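Local coordinates for peptidoglycan-recognition protein-LC isoform LCa (Drosophila melanogaster, PDB 2F2L), which acts as the extracellular recognition domain of a fly innate immune receptor that senses Gram-negative peptidoglycan and activates the imd/Relish pathway, at residues 43-46 against 47-51; 86-90 against 91-95; 137-141 against 142-146. All blocks are in the same frame, centred on the assembly; numbering follows the deposited sequence.

Contact 1. Residues 43-46 against 47-51; sequences CVLR and VRLLQ. With MLD (glcnac(beta1-4)-murnac(1,6-anhydro)-L-ala-gamma-D-glu-meso-a2pm-D-ala), chain G.
Leu45 and Leu49, one turn apart on helix 40-57, set their side chains at a slant to each other, with CD1 of Leu45 4.0 Å from CD1 of Leu49. The backbone beneath is regular alpha-helix: the amides of Val47 to Leu50 each bond to the carbonyl four residues back, Leu49 N to Leu45 O at 3.0 Å among them. From the same surface the other branch of Leu49 reaches the bound muropeptide, CD2 lying 4.0 Å from CA6 of its anhydro sugar. Arg48 starts with CG anti to the backbone N (chi1 -173°) and then bends at chi2, which swings the guanidinium off the helix. The sugar lies over one face of that group, Arg48 CZ being 2.9 Å from the muropeptide ring oxygen OA5, while OE1 of Gln51 sits toward the rim of the opposite face. NE is bonded to the carbonyl of Leu9, and NH2 to Gln11 OE1 and to the carbonyl of Ala34 of the neighbouring LCx chain. Elsewhere on the helix, Cys43 forms the disulfide with Cys37. Several acceptors thus fix the guanidinium's rotation, so Arg48 and Leu49 bring a cationic plane and an apolar branch to the muropeptide bridging LCa and LCx.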
loop_
_atom_site.group_PDB
_atom_site.type_symbol
_atom_site.label_atom_id
_atom_site.label_comp_id
_atom_site.label_asym_id
_atom_site.label_seq_id
_atom_site.Cartn_x
_atom_site.Cartn_y
_atom_site.Cartn_z
ATOM N N CYS A 43 5.996 9.846 -2.722
ATOM C CA CYS A 43 6.459 8.644 -3.425
ATOM C C CYS A 43 5.764 7.398 -2.901
ATOM O O CYS A 43 5.369 6.541 -3.683
ATOM C CB CYS A 43 7.971 8.481 -3.322
ATOM S SG CYS A 43 8.936 9.715 -4.265
ATOM N N VAL A 44 5.621 7.303 -1.585
ATOM C CA VAL A 44 4.894 6.206 -0.977
ATOM C C VAL A 44 3.459 6.128 -1.529
ATOM O O VAL A 44 2.992 5.047 -1.848
ATOM C CB VAL A 44 4.905 6.291 0.580
ATOM C CG1 VAL A 44 3.750 5.493 1.208
ATOM C CG2 VAL A 44 6.251 5.791 1.132
ATOM N N LEU A 45 2.785 7.275 -1.631
ATOM C CA LEU A 45 1.456 7.356 -2.246
ATOM C C LEU A 45 1.488 6.826 -3.667
ATOM O O LEU A 45 0.639 6.010 -4.072
ATOM C CB LEU A 45 0.952 8.805 -2.261
ATOM C CG LEU A 45 -0.488 9.030 -2.735
ATOM C CD1 LEU A 45 -1.466 8.264 -1.859
ATOM C CD2 LEU A 45 -0.814 10.510 -2.727
ATOM N N ARG A 46 2.468 7.281 -4.443
ATOM C CA ARG A 46 2.577 6.823 -5.826
ATOM C C ARG A 46 2.752 5.305 -5.916
ATOM O O ARG A 46 2.078 4.652 -6.724
ATOM C CB ARG A 46 3.748 7.498 -6.559
ATOM C CG ARG A 46 3.706 9.012 -6.598
ATOM C CD ARG A 46 2.455 9.596 -7.264
ATOM N NE ARG A 46 2.543 11.058 -7.203
ATOM C CZ ARG A 46 1.524 11.893 -7.012
ATOM N NH1 ARG A 46 0.292 11.452 -6.854
ATOM N NH2 ARG A 46 1.762 13.192 -6.949
ATOM N N VAL A 47 3.662 4.757 -5.108
ATOM C CA VAL A 47 4.004 3.335 -5.201
ATOM C C VAL A 47 2.828 2.452 -4.749
ATOM O O VAL A 47 2.522 1.462 -5.407
ATOM C CB VAL A 47 5.289 2.965 -4.405
ATOM C CG1 VAL A 47 5.572 1.471 -4.546
ATOM C CG2 VAL A 47 6.500 3.746 -4.919
ATOM N N ARG A 48 2.166 2.839 -3.654
ATOM C CA ARG A 48 1.052 2.064 -3.104
ATOM C C ARG A 48 -0.129 2.078 -4.073
ATOM O O ARG A 48 -0.749 1.036 -4.309
ATOM C CB ARG A 48 0.612 2.563 -1.702
ATOM C CG ARG A 48 -0.464 1.666 -1.011
ATOM C CD ARG A 48 -0.063 0.183 -1.109
ATOM N NE ARG A 48 -1.053 -0.790 -0.631
ATOM C CZ ARG A 48 -1.946 -1.386 -1.408
ATOM N NH1 ARG A 48 -2.041 -1.088 -2.673
ATOM N NH2 ARG A 48 -2.793 -2.256 -0.902
ATOM N N LEU A 49 -0.399 3.232 -4.682
ATOM C CA LEU A 49 -1.454 3.306 -5.689
ATOM C C LEU A 49 -1.132 2.535 -6.979
ATOM O O LEU A 49 -2.025 1.962 -7.590
ATOM C CB LEU A 49 -1.804 4.756 -6.003
ATOM C CG LEU A 49 -2.356 5.562 -4.823
ATOM C CD1 LEU A 49 -2.840 6.921 -5.332
ATOM C CD2 LEU A 49 -3.462 4.818 -4.100
ATOM N N LEU A 50 0.126 2.553 -7.411
ATOM C CA LEU A 50 0.565 1.703 -8.534
ATOM C C LEU A 50 0.381 0.218 -8.248
ATOM O O LEU A 50 0.045 -0.550 -9.152
ATOM C CB LEU A 50 2.040 1.959 -8.883
ATOM C CG LEU A 50 2.290 3.209 -9.726
ATOM C CD1 LEU A 50 3.760 3.709 -9.576
ATOM C CD2 LEU A 50 1.959 2.926 -11.160
ATOM N N GLN A 51 0.629 -0.189 -6.999
ATOM C CA GLN A 51 0.456 -1.586 -6.634
ATOM C C GLN A 51 -0.989 -1.992 -6.819
ATOM O O GLN A 51 -1.268 -3.020 -7.378
ATOM C CB GLN A 51 0.883 -1.899 -5.201
ATOM C CG GLN A 51 0.846 -3.412 -4.937
ATOM C CD GLN A 51 1.048 -3.793 -3.505
ATOM O OE1 GLN A 51 0.596 -3.094 -2.585
ATOM N NE2 GLN A 51 1.681 -4.960 -3.293
HETATM C CAA MLD G . -7.461 -4.532 -1.555
HETATM C CAB MLD G . -8.240 -3.227 -1.483
HETATM O OAC MLD G . -9.060 -3.038 -0.594
HETATM N N2 MLD G . -7.946 -2.350 -2.438
HETATM C C2 MLD G . -8.593 -1.052 -2.587
HETATM C C3 MLD G . -9.081 -0.961 -4.035
HETATM O O3 MLD G . -10.015 -2.006 -4.368
HETATM C C4 MLD G . -9.631 0.429 -4.339
HETATM O O4 MLD G . -9.876 0.483 -5.733
HETATM C C5 MLD G . -8.583 1.485 -3.973
HETATM C C6 MLD G . -9.033 2.951 -4.104
HETATM O O6 MLD G . -7.859 3.801 -3.950
HETATM O O5 MLD G . -8.283 1.328 -2.588
HETATM C C1 MLD G . -7.617 0.076 -2.304
HETATM O O1 MLD G . -7.287 0.049 -0.940
HETATM C CA4 MLD G . -6.194 0.947 -0.632
HETATM C CA5 MLD G . -4.802 0.497 -1.075
HETATM O OA5 MLD G . -3.846 0.331 0.026
HETATM C CA6 MLD G . -4.294 1.741 -1.717
HETATM O OA6 MLD G . -3.837 2.525 -0.633
HETATM C CA1 MLD G . -3.814 1.670 0.549
HETATM C CA2 MLD G . -5.090 1.948 1.360
HETATM N NAD MLD G . -4.842 1.659 2.789
HETATM C CAE MLD G . -5.040 2.549 3.745
HETATM C CAF MLD G . -4.710 2.055 5.139
HETATM O OAG MLD G . -5.472 3.687 3.556
HETATM C CA3 MLD G . -6.250 1.076 0.883
HETATM O OAH MLD G . -7.555 1.649 1.245
HETATM C CAI MLD G . -8.162 1.055 2.419
HETATM C CAJ MLD G . -9.053 -0.118 2.082
HETATM C CAL MLD G . -9.015 2.121 3.137
HETATM O OAM MLD G . -9.656 1.760 4.118
HETATM N N MLD G . -9.007 3.374 2.682
HETATM C CA MLD G . -9.747 4.479 3.306
HETATM C CB MLD G . -8.798 5.082 4.347
HETATM C C MLD G . -10.015 5.523 2.208
HETATM O O MLD G . -9.087 5.943 1.513
HETATM N NAN MLD G . -11.291 5.877 2.079
HETATM C CAO MLD G . -11.808 6.853 1.106
HETATM C CAP MLD G . -13.058 6.294 0.353
HETATM O OBA MLD G . -13.787 7.139 -0.173
HETATM O OAQ MLD G . -13.295 5.061 0.340
HETATM C CBB MLD G . -12.325 8.074 1.859
HETATM C CBC MLD G . -11.254 8.913 2.535
HETATM C CBD MLD G . -11.920 10.146 3.171
HETATM O OBE MLD G . -13.105 10.137 3.507
HETATM N NBF MLD G . -11.135 11.192 3.320
HETATM C CBG MLD G . -11.615 12.448 3.913
HETATM C CBH MLD G . -12.628 13.119 2.964
HETATM O OBI MLD G . -12.414 13.192 1.755
HETATM N NBJ MLD G . -13.740 13.561 3.548
HETATM C CBK MLD G . -14.830 14.256 2.828
HETATM C CBL MLD G . -15.059 15.613 3.503
HETATM C CBM MLD G . -16.171 13.490 2.831
HETATM O OBO MLD G . -16.393 12.676 3.764
HETATM O OBN MLD G . -16.961 13.762 1.892
HETATM C CBP MLD G . -10.400 13.348 4.198
HETATM C CBQ MLD G . -10.748 14.499 5.158
HETATM C CBR MLD G . -9.496 15.288 5.550
HETATM C CBS MLD G . -9.654 16.051 6.866
HETATM C CBT MLD G . -9.630 15.059 8.037
HETATM O OBV MLD G . -8.528 14.560 8.321
HETATM O OBU MLD G . -10.706 14.827 8.624
HETATM N NBW MLD G . -10.921 16.793 6.862
#

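Contact 2. Residues 86-90 against 91-95; sequences AHMNN and INYDS
The imidazole of His87 carries the Asp94 carboxylate on one face: OD1 stands 3.3 Å above the ring plane, over its centre, with the two planes 66° apart. At the ring edge, NE2 is hydrogen-bonded to Ser97 OG. The motif is an N-capped helical turn, 91-94, with Asn90 as N-cap. Asn90 turns its CG anti to the backbone N (chi1 177°), which brings OD1 back over the first turn to accept from Tyr93 N at 3.2 Å. The Asn90 amide and the Tyr93 ring meet obliquely. Asp94 ties the preceding loop to the same turn. Its OD1 takes the Met88 N-H through the syn lone pair at 2.8 Å, and its OD2 receives Asn90 N from 50° out of the carboxylate plane. Two backbone amides therefore hold the carboxylate and fix its rotation, consistent with a stabilised negative charge in a buried position. Met88 crosses Tyr93 at a slant, Met88 CG to Tyr93 CB 3.7 Å, and both side chains also touch Leu144 of helix 141-144. The carbonyl oxygen of Ile91, the first helical residue, accepts twice from Ser95, once from its backbone N and once from its hydroxyl, Ser95 OG to Ile91 O 2.7 Å.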
loop_
_atom_site.group_PDB
_atom_site.type_symbol
_atom_site.label_atom_id
_atom_site.label_comp_id
_atom_site.label_asym_id
_atom_site.label_seq_id
_atom_site.Cartn_x
_atom_site.Cartn_y
_atom_site.Cartn_z
ATOM N N ALA A 86 7.066 -8.599 -13.621
ATOM C CA ALA A 86 6.042 -8.771 -14.645
ATOM C C ALA A 86 5.989 -7.534 -15.554
ATOM O O ALA A 86 4.958 -7.184 -16.123
ATOM C CB ALA A 86 4.706 -9.018 -13.985
ATOM N N HIS A 87 7.146 -6.916 -15.715
ATOM C CA HIS A 87 7.267 -5.627 -16.371
ATOM C C HIS A 87 7.100 -5.690 -17.896
ATOM O O HIS A 87 6.463 -4.821 -18.462
ATOM C CB HIS A 87 8.588 -4.948 -15.967
ATOM C CG HIS A 87 9.779 -5.850 -16.027
ATOM N ND1 HIS A 87 10.060 -6.781 -15.048
ATOM C CD2 HIS A 87 10.751 -5.977 -16.962
ATOM C CE1 HIS A 87 11.163 -7.434 -15.375
ATOM N NE2 HIS A 87 11.602 -6.966 -16.531
ATOM N N MET A 88 7.644 -6.703 -18.562
ATOM C CA MET A 88 7.504 -6.810 -20.030
ATOM C C MET A 88 6.272 -7.598 -20.515
ATOM O O MET A 88 5.963 -7.595 -21.722
ATOM C CB MET A 88 8.759 -7.445 -20.637
ATOM C CG MET A 88 10.052 -6.739 -20.281
ATOM S SD MET A 88 10.060 -4.983 -20.691
ATOM C CE MET A 88 10.296 -5.145 -22.459
ATOM N N ASN A 89 5.566 -8.264 -19.600
ATOM C CA ASN A 89 4.452 -9.150 -19.975
ATOM C C ASN A 89 4.929 -10.170 -21.002
ATOM O O ASN A 89 4.233 -10.487 -21.972
ATOM C CB ASN A 89 3.278 -8.342 -20.538
ATOM C CG ASN A 89 2.844 -7.228 -19.611
ATOM O OD1 ASN A 89 2.372 -7.481 -18.504
ATOM N ND2 ASN A 89 2.988 -5.982 -20.063
ATOM N N ASN A 90 6.143 -10.659 -20.778
ATOM C CA ASN A 90 6.797 -11.584 -21.673
ATOM C C ASN A 90 7.751 -12.412 -20.837
ATOM O O ASN A 90 8.691 -11.869 -20.249
ATOM C CB ASN A 90 7.544 -10.794 -22.741
ATOM C CG ASN A 90 8.310 -11.668 -23.684
ATOM O OD1 ASN A 90 9.244 -12.347 -23.290
ATOM N ND2 ASN A 90 7.939 -11.638 -24.935
ATOM N N ILE A 91 7.494 -13.717 -20.771
ATOM C CA ILE A 91 8.208 -14.604 -19.840
ATOM C C ILE A 91 9.710 -14.705 -20.162
ATOM O O ILE A 91 10.525 -14.879 -19.263
ATOM C CB ILE A 91 7.545 -16.024 -19.778
ATOM C CG1 ILE A 91 8.122 -16.870 -18.626
ATOM C CG2 ILE A 91 7.684 -16.776 -21.131
ATOM C CD1 ILE A 91 7.968 -16.254 -17.258
ATOM N N ASN A 92 10.063 -14.589 -21.438
ATOM C CA ASN A 92 11.462 -14.632 -21.866
ATOM C C ASN A 92 12.264 -13.492 -21.243
ATOM O O ASN A 92 13.304 -13.714 -20.640
ATOM C CB ASN A 92 11.559 -14.544 -23.393
ATOM C CG ASN A 92 10.975 -15.745 -24.082
ATOM O OD1 ASN A 92 11.011 -16.864 -23.555
ATOM N ND2 ASN A 92 10.427 -15.531 -25.273
ATOM N N TYR A 93 11.756 -12.273 -21.373
ATOM C CA TYR A 93 12.394 -11.107 -20.771
ATOM C C TYR A 93 12.276 -11.095 -19.247
ATOM O O TYR A 93 13.280 -10.917 -18.539
ATOM C CB TYR A 93 11.814 -9.812 -21.363
ATOM C CG TYR A 93 12.318 -9.513 -22.761
ATOM C CD1 TYR A 93 13.686 -9.416 -23.021
ATOM C CD2 TYR A 93 11.438 -9.310 -23.820
ATOM C CE1 TYR A 93 14.166 -9.134 -24.294
ATOM C CE2 TYR A 93 11.913 -9.018 -25.111
ATOM C CZ TYR A 93 13.280 -8.939 -25.335
ATOM O OH TYR A 93 13.785 -8.655 -26.596
ATOM N N ASP A 94 11.049 -11.270 -18.754
ATOM C CA ASP A 94 10.752 -11.173 -17.319
ATOM C C ASP A 94 11.511 -12.207 -16.491
ATOM O O ASP A 94 11.903 -11.913 -15.362
ATOM C CB ASP A 94 9.239 -11.287 -17.046
ATOM C CG ASP A 94 8.454 -10.085 -17.553
ATOM O OD1 ASP A 94 9.020 -8.960 -17.583
ATOM O OD2 ASP A 94 7.264 -10.251 -17.926
ATOM N N SER A 95 11.744 -13.393 -17.048
ATOM C CA SER A 95 12.495 -14.436 -16.345
ATOM C C SER A 95 14.032 -14.225 -16.371
ATOM O O SER A 95 14.775 -14.953 -15.710
ATOM C CB SER A 95 12.150 -15.812 -16.914
ATOM O OG SER A 95 12.718 -15.975 -18.206
HETATM O O HOH W 1 10.353 -13.194 -26.733
#

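Contact 3. Residues 137-141 against 142-146; sequences RFTAS and SKLMP
Strand 136-140 runs straight into the short helix 141-144, with Ala140 at the N-cap: its carbonyl oxygen receives two weak bonds, from Lys143 N at 3.1 Å and Leu144 N at 3.4 Å, while Met145 N closes the turn more firmly on Ser141 O at 3.1 Å. Two side chains of the helix then fold back over the strand. Leu144, with CG anti to its carbonyl carbon (chi1 -66°), lays CD1 3.9 Å from CG2 of Thr139, the two side chains meeting at a slant, and its other branch, CD2, comes 4.1 Å from NH2 of Arg137. Lys143 crosses Thr139 at about a right angle, CD to OG1 3.8 Å, and passes on to the arginine, where its CE lies 3.7 Å from Arg137 NH2. Arg137 NH2 and Lys143 NZ stay 4.9 Å apart. The C-terminal residue Ser167 lies close to the side chains of Lys143 and Thr139: its carboxylate end accepts from Lys143 NZ and is bonded to Thr139 OG1, which probably eases the meeting of like charges. On the strand's other flank, Phe138 packs edge-to-face with Trp166; at the start of the helix, Ser141 OG is bonded to Tyr157 OH. Beside strand 24-31, to which the backbones of Arg137 and Thr139 are hydrogen-bonded in parallel, this strand-to-helix turn ends the outermost strand of the mixed sheet of the amidase-like peptidoglycan-recognition fold.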
loop_
_atom_site.group_PDB
_atom_site.type_symbol
_atom_site.label_atom_id
_atom_site.label_comp_id
_atom_site.label_asym_id
_atom_site.label_seq_id
_atom_site.Cartn_x
_atom_site.Cartn_y
_atom_site.Cartn_z
ATOM N N ARG A 137 23.871 -5.741 -19.242
ATOM C CA ARG A 137 23.334 -4.707 -20.095
ATOM C C ARG A 137 22.173 -3.988 -19.372
ATOM O O ARG A 137 21.297 -4.631 -18.770
ATOM C CB ARG A 137 22.869 -5.365 -21.391
ATOM C CG ARG A 137 21.974 -4.532 -22.247
ATOM C CD ARG A 137 21.530 -5.338 -23.475
ATOM N NE ARG A 137 20.642 -4.552 -24.328
ATOM C CZ ARG A 137 19.851 -5.045 -25.272
ATOM N NH1 ARG A 137 19.782 -6.356 -25.486
ATOM N NH2 ARG A 137 19.103 -4.204 -25.983
ATOM N N PHE A 138 22.188 -2.656 -19.416
ATOM C CA PHE A 138 21.094 -1.811 -18.911
ATOM C C PHE A 138 20.431 -1.222 -20.157
ATOM O O PHE A 138 21.112 -0.647 -21.020
ATOM C CB PHE A 138 21.680 -0.734 -17.989
ATOM C CG PHE A 138 20.661 0.141 -17.267
ATOM C CD1 PHE A 138 19.391 -0.320 -16.927
ATOM C CD2 PHE A 138 21.018 1.425 -16.878
ATOM C CE1 PHE A 138 18.484 0.500 -16.258
ATOM C CE2 PHE A 138 20.113 2.257 -16.205
ATOM C CZ PHE A 138 18.844 1.785 -15.884
ATOM N N THR A 139 19.125 -1.410 -20.307
ATOM C CA THR A 139 18.436 -0.934 -21.515
ATOM C C THR A 139 17.033 -0.421 -21.249
ATOM O O THR A 139 16.506 -0.574 -20.156
ATOM C CB THR A 139 18.378 -2.022 -22.611
ATOM O OG1 THR A 139 17.985 -1.429 -23.859
ATOM C CG2 THR A 139 17.426 -3.105 -22.270
ATOM N N ALA A 140 16.453 0.192 -22.276
ATOM C CA ALA A 140 15.105 0.711 -22.231
ATOM C C ALA A 140 14.130 -0.372 -22.603
ATOM O O ALA A 140 14.333 -1.124 -23.579
ATOM C CB ALA A 140 14.958 1.888 -23.184
ATOM N N SER A 141 13.052 -0.437 -21.832
ATOM C CA SER A 141 11.927 -1.282 -22.168
ATOM C C SER A 141 11.426 -1.015 -23.586
ATOM O O SER A 141 11.007 -1.940 -24.277
ATOM C CB SER A 141 10.799 -1.107 -21.144
ATOM O OG SER A 141 10.286 0.211 -21.162
ATOM N N SER A 142 11.504 0.242 -24.028
ATOM C CA SER A 142 11.001 0.623 -25.338
ATOM C C SER A 142 11.880 0.134 -26.492
ATOM O O SER A 142 11.387 -0.080 -27.592
ATOM C CB SER A 142 10.850 2.142 -25.440
ATOM O OG SER A 142 12.092 2.780 -25.263
ATOM N N LYS A 143 13.177 -0.010 -26.245
ATOM C CA LYS A 143 14.092 -0.569 -27.243
ATOM C C LYS A 143 13.752 -2.044 -27.465
ATOM O O LYS A 143 13.760 -2.527 -28.588
ATOM C CB LYS A 143 15.551 -0.396 -26.794
ATOM C CG LYS A 143 16.575 -1.191 -27.611
ATOM C CD LYS A 143 17.975 -0.553 -27.596
ATOM C CE LYS A 143 18.985 -1.407 -28.379
ATOM N NZ LYS A 143 20.025 -0.600 -29.116
ATOM N N LEU A 144 13.419 -2.742 -26.384
ATOM C CA LEU A 144 13.093 -4.167 -26.441
ATOM C C LEU A 144 11.759 -4.426 -27.144
ATOM O O LEU A 144 11.612 -5.406 -27.877
ATOM C CB LEU A 144 13.062 -4.756 -25.018
ATOM C CG LEU A 144 14.391 -4.785 -24.267
ATOM C CD1 LEU A 144 14.187 -5.282 -22.826
ATOM C CD2 LEU A 144 15.412 -5.654 -24.992
ATOM N N MET A 145 10.790 -3.544 -26.907
ATOM C CA MET A 145 9.457 -3.651 -27.502
ATOM C C MET A 145 9.052 -2.270 -27.991
ATOM O O MET A 145 8.340 -1.545 -27.295
ATOM C CB MET A 145 8.449 -4.188 -26.471
ATOM C CG MET A 145 8.728 -5.622 -26.047
ATOM S SD MET A 145 7.552 -6.310 -24.844
ATOM C CE MET A 145 8.280 -7.898 -24.565
ATOM N N PRO A 146 9.534 -1.890 -29.188
ATOM C CA PRO A 146 9.263 -0.575 -29.785
ATOM C C PRO A 146 7.791 -0.231 -29.975
ATOM O O PRO A 146 7.443 0.951 -29.988
ATOM C CB PRO A 146 9.956 -0.665 -31.148
ATOM C CG PRO A 146 11.002 -1.708 -30.966
ATOM C CD PRO A 146 10.398 -2.706 -30.058
#

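Along the chain the three contacts follow in series, none nesting or crossing. Contact 1 comes first, within helix 40-57 at the face that meets the muropeptide and the LCx chain. Contact 2 closes the loop after strand 75-77 onto helix 91-94, leading towards strand 98-102. Contact 3 comes last, where outer strand 136-140 turns into helix 141-144. Contacts 1 and 3 lie on opposite sides of the chain's centre, their centres about 24 Å apart, and contact 1 touches neither of the others. Contacts 2 and 3 do meet: Met145 CE packs 3.5 Å from both Asn90 CB and Tyr93 CD2, joining the two short helices beside strand 24-31.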